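PDB 3GHJ: putative integron gene cassette protein from Uncultured bacterium, which is of unknown function but belongs to the glyoxalase/bleomycin resistance protein/dioxygenase superfamily, whose members are often metal-dependent enzymes or drug-binding resistance proteins. Local coordinates for residues A[116-119]-A[124-127]. The protein carries 1 engineered substitution. Numbering follows the deposited sequence.
Engineered in segment 116-119: Q118 (natural residue Leu).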
ATOM      1  N   VAL A 116      -2.599  -4.959  19.189  1.00 17.00           N
ATOM      2  CA  VAL A 116      -3.989  -5.345  19.062  1.00 19.01           C
ATOM      3  C   VAL A 116      -4.034  -6.698  18.373  1.00 19.38           C
ATOM      4  O   VAL A 116      -3.500  -6.860  17.274  1.00 19.79           O
ATOM      5  CB  VAL A 116      -4.748  -4.350  18.178  1.00 20.88           C
ATOM      6  CG1 VAL A 116      -6.174  -4.840  17.924  1.00 22.80           C
ATOM      7  CG2 VAL A 116      -4.735  -2.963  18.801  1.00 21.09           C
ATOM      8  N   ASN A 117      -4.664  -7.679  19.008  1.00 21.53           N
ATOM      9  CA  ASN A 117      -4.822  -8.986  18.392  1.00 23.14           C
ATOM     10  C   ASN A 117      -5.932  -8.954  17.350  1.00 23.82           C
ATOM     11  O   ASN A 117      -7.016  -8.434  17.604  1.00 26.11           O
ATOM     12  CB  ASN A 117      -5.125 -10.053  19.449  1.00 25.93           C
ATOM     13  CG  ASN A 117      -3.897 -10.442  20.252  1.00 28.81           C
ATOM     14  OD1 ASN A 117      -2.765 -10.322  19.781  1.00 29.61           O
ATOM     15  ND2 ASN A 117      -4.119 -10.922  21.470  1.00 30.93           N
ATOM     16  N   GLN A 118      -5.635  -9.484  16.168  1.00 22.98           N
ATOM     17  CA  GLN A 118      -6.616  -9.620  15.099  1.00 23.95           C
ATOM     18  C   GLN A 118      -6.913 -11.101  14.965  1.00 25.01           C
ATOM     19  O   GLN A 118      -6.345 -11.784  14.113  1.00 23.63           O
ATOM     20  CB  GLN A 118      -6.044  -9.093  13.780  1.00 24.34           C
ATOM     21  CG  GLN A 118      -5.373  -7.729  13.893  1.00 26.09           C
ATOM     22  CD  GLN A 118      -6.374  -6.595  14.025  1.00 27.07           C
ATOM     23  OE1 GLN A 118      -7.576  -6.825  14.162  1.00 28.09           O
ATOM     24  NE2 GLN A 118      -5.881  -5.362  13.981  1.00 26.84           N
ATOM     25  N   GLU A 119      -7.780 -11.601  15.841  1.00 28.11           N
ATOM     26  CA  GLU A 119      -8.020 -13.035  15.943  1.00 32.16           C
ATOM     27  C   GLU A 119      -8.466 -13.625  14.611  1.00 27.19           C
ATOM     28  O   GLU A 119      -7.966 -14.671  14.188  1.00 26.62           O
ATOM     29  CB  GLU A 119      -9.064 -13.329  17.025  1.00 40.99           C
ATOM     30  CG  GLU A 119      -8.606 -13.012  18.445  1.00 49.31           C
ATOM     31  CD  GLU A 119      -9.686 -13.244  19.489  1.00 56.18           C
ATOM     32  OE1 GLU A 119     -10.856 -13.471  19.112  1.00 58.49           O
ATOM     33  OE2 GLU A 119      -9.360 -13.198  20.694  1.00 58.49           O
ATOM     34  N   VAL A 124      -1.263  -9.739  14.612  1.00 16.01           N
ATOM     35  CA  VAL A 124      -1.068  -8.763  15.675  1.00 15.49           C
ATOM     36  C   VAL A 124      -0.690  -7.437  15.023  1.00 13.70           C
ATOM     37  O   VAL A 124       0.140  -7.414  14.117  1.00 15.25           O
ATOM     38  CB  VAL A 124       0.076  -9.184  16.619  1.00 17.00           C
ATOM     39  CG1 VAL A 124       0.249  -8.152  17.723  1.00 17.62           C
ATOM     40  CG2 VAL A 124      -0.198 -10.560  17.208  1.00 18.80           C
ATOM     41  N   SER A 125      -1.296  -6.344  15.475  1.00 12.57           N
ATOM     42  CA  SER A 125      -1.044  -5.040  14.867  1.00 12.34           C
ATOM     43  C   SER A 125      -0.579  -3.996  15.863  1.00 11.87           C
ATOM     44  O   SER A 125      -0.989  -3.996  17.027  1.00 13.00           O
ATOM     45  CB  SER A 125      -2.302  -4.503  14.187  1.00 14.95           C
ATOM     46  OG  SER A 125      -2.744  -5.358  13.149  1.00 18.06           O
ATOM     47  N   LEU A 126       0.280  -3.097  15.400  1.00 11.28           N
ATOM     48  CA  LEU A 126       0.568  -1.861  16.099  1.00 10.25           C
ATOM     49  C   LEU A 126       0.120  -0.711  15.229  1.00  9.21           C
ATOM     50  O   LEU A 126       0.278  -0.766  14.009  1.00 10.14           O
ATOM     51  CB  LEU A 126       2.064  -1.696  16.327  1.00 11.61           C
ATOM     52  CG  LEU A 126       2.738  -2.714  17.237  1.00 11.71           C
ATOM     53  CD1 LEU A 126       4.232  -2.513  17.155  1.00 13.38           C
ATOM     54  CD2 LEU A 126       2.223  -2.528  18.670  1.00 13.94           C
ATOM     55  N   TYR A 127      -0.392   0.345  15.847  1.00 10.53           N
ATOM     56  CA  TYR A 127      -0.897   1.498  15.111  1.00 11.03           C
ATOM     57  C   TYR A 127      -0.200   2.771  15.543  1.00 10.49           C
ATOM     58  O   TYR A 127       0.024   2.990  16.736  1.00 12.58           O
ATOM     59  CB  TYR A 127      -2.402   1.643  15.332  1.00 12.44           C
ATOM     60  CG  TYR A 127      -3.211   0.500  14.772  1.00 13.94           C
ATOM     61  CD1 TYR A 127      -3.630  -0.546  15.589  1.00 15.96           C
ATOM     62  CD2 TYR A 127      -3.538   0.451  13.422  1.00 15.27           C
ATOM     63  CE1 TYR A 127      -4.370  -1.605  15.074  1.00 16.25           C
ATOM     64  CE2 TYR A 127      -4.281  -0.602  12.899  1.00 17.10           C
ATOM     65  CZ  TYR A 127      -4.696  -1.620  13.732  1.00 17.63           C
ATOM     66  OH  TYR A 127      -5.436  -2.664  13.218  1.00 19.47           O
TER
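The Y127 ring meets V116 and Q118 with its edge: V116 CG2 lies in the ring plane, 4.0 Å from Y127 CE1, and the Q118 amide comes to the hydroxyl end with its plane turned 85° from that of the ring. Q118 NE2 sits 2.8 Å from Y127 OH. The same nitrogen donates a hydrogen bond to S125 OG at 3.2 Å, with an N-H...O angle of 163° and the acceptor close to the amide plane. Q118 is an engineered residue, leucine in the natural sequence; its chain bends at chi2 (-75°), which carries the amide toward the hydroxyl end of Y127 and leaves NE2 beside S125 OG. S125 OG is also hydrogen-bonded to E137 OE2 on the adjacent strand 135-140. V116, with CG2 anti to its carbonyl carbon, presents that methyl to the tyrosine edge. On the other face, N117 and V124 run alongside each other, N117 OD1 touching V124 CG2 at 3.6 Å. Backbone evidence fixes the register: V116 and S125 form an antiparallel hydrogen-bonded pair, each N donating to the other's O at 2.9 Å, followed by the non-hydrogen-bonded pair N117-V124. There V124 CA makes a CA-H...O contact with V116 O at 3.5 Å. The pairing closes the end of the hairpin of strands 113-118 and 123-129, in a four-strand sheet of order 1-4-3-2, consistent with the βαβββ module of the vicinal oxygen chelate fold.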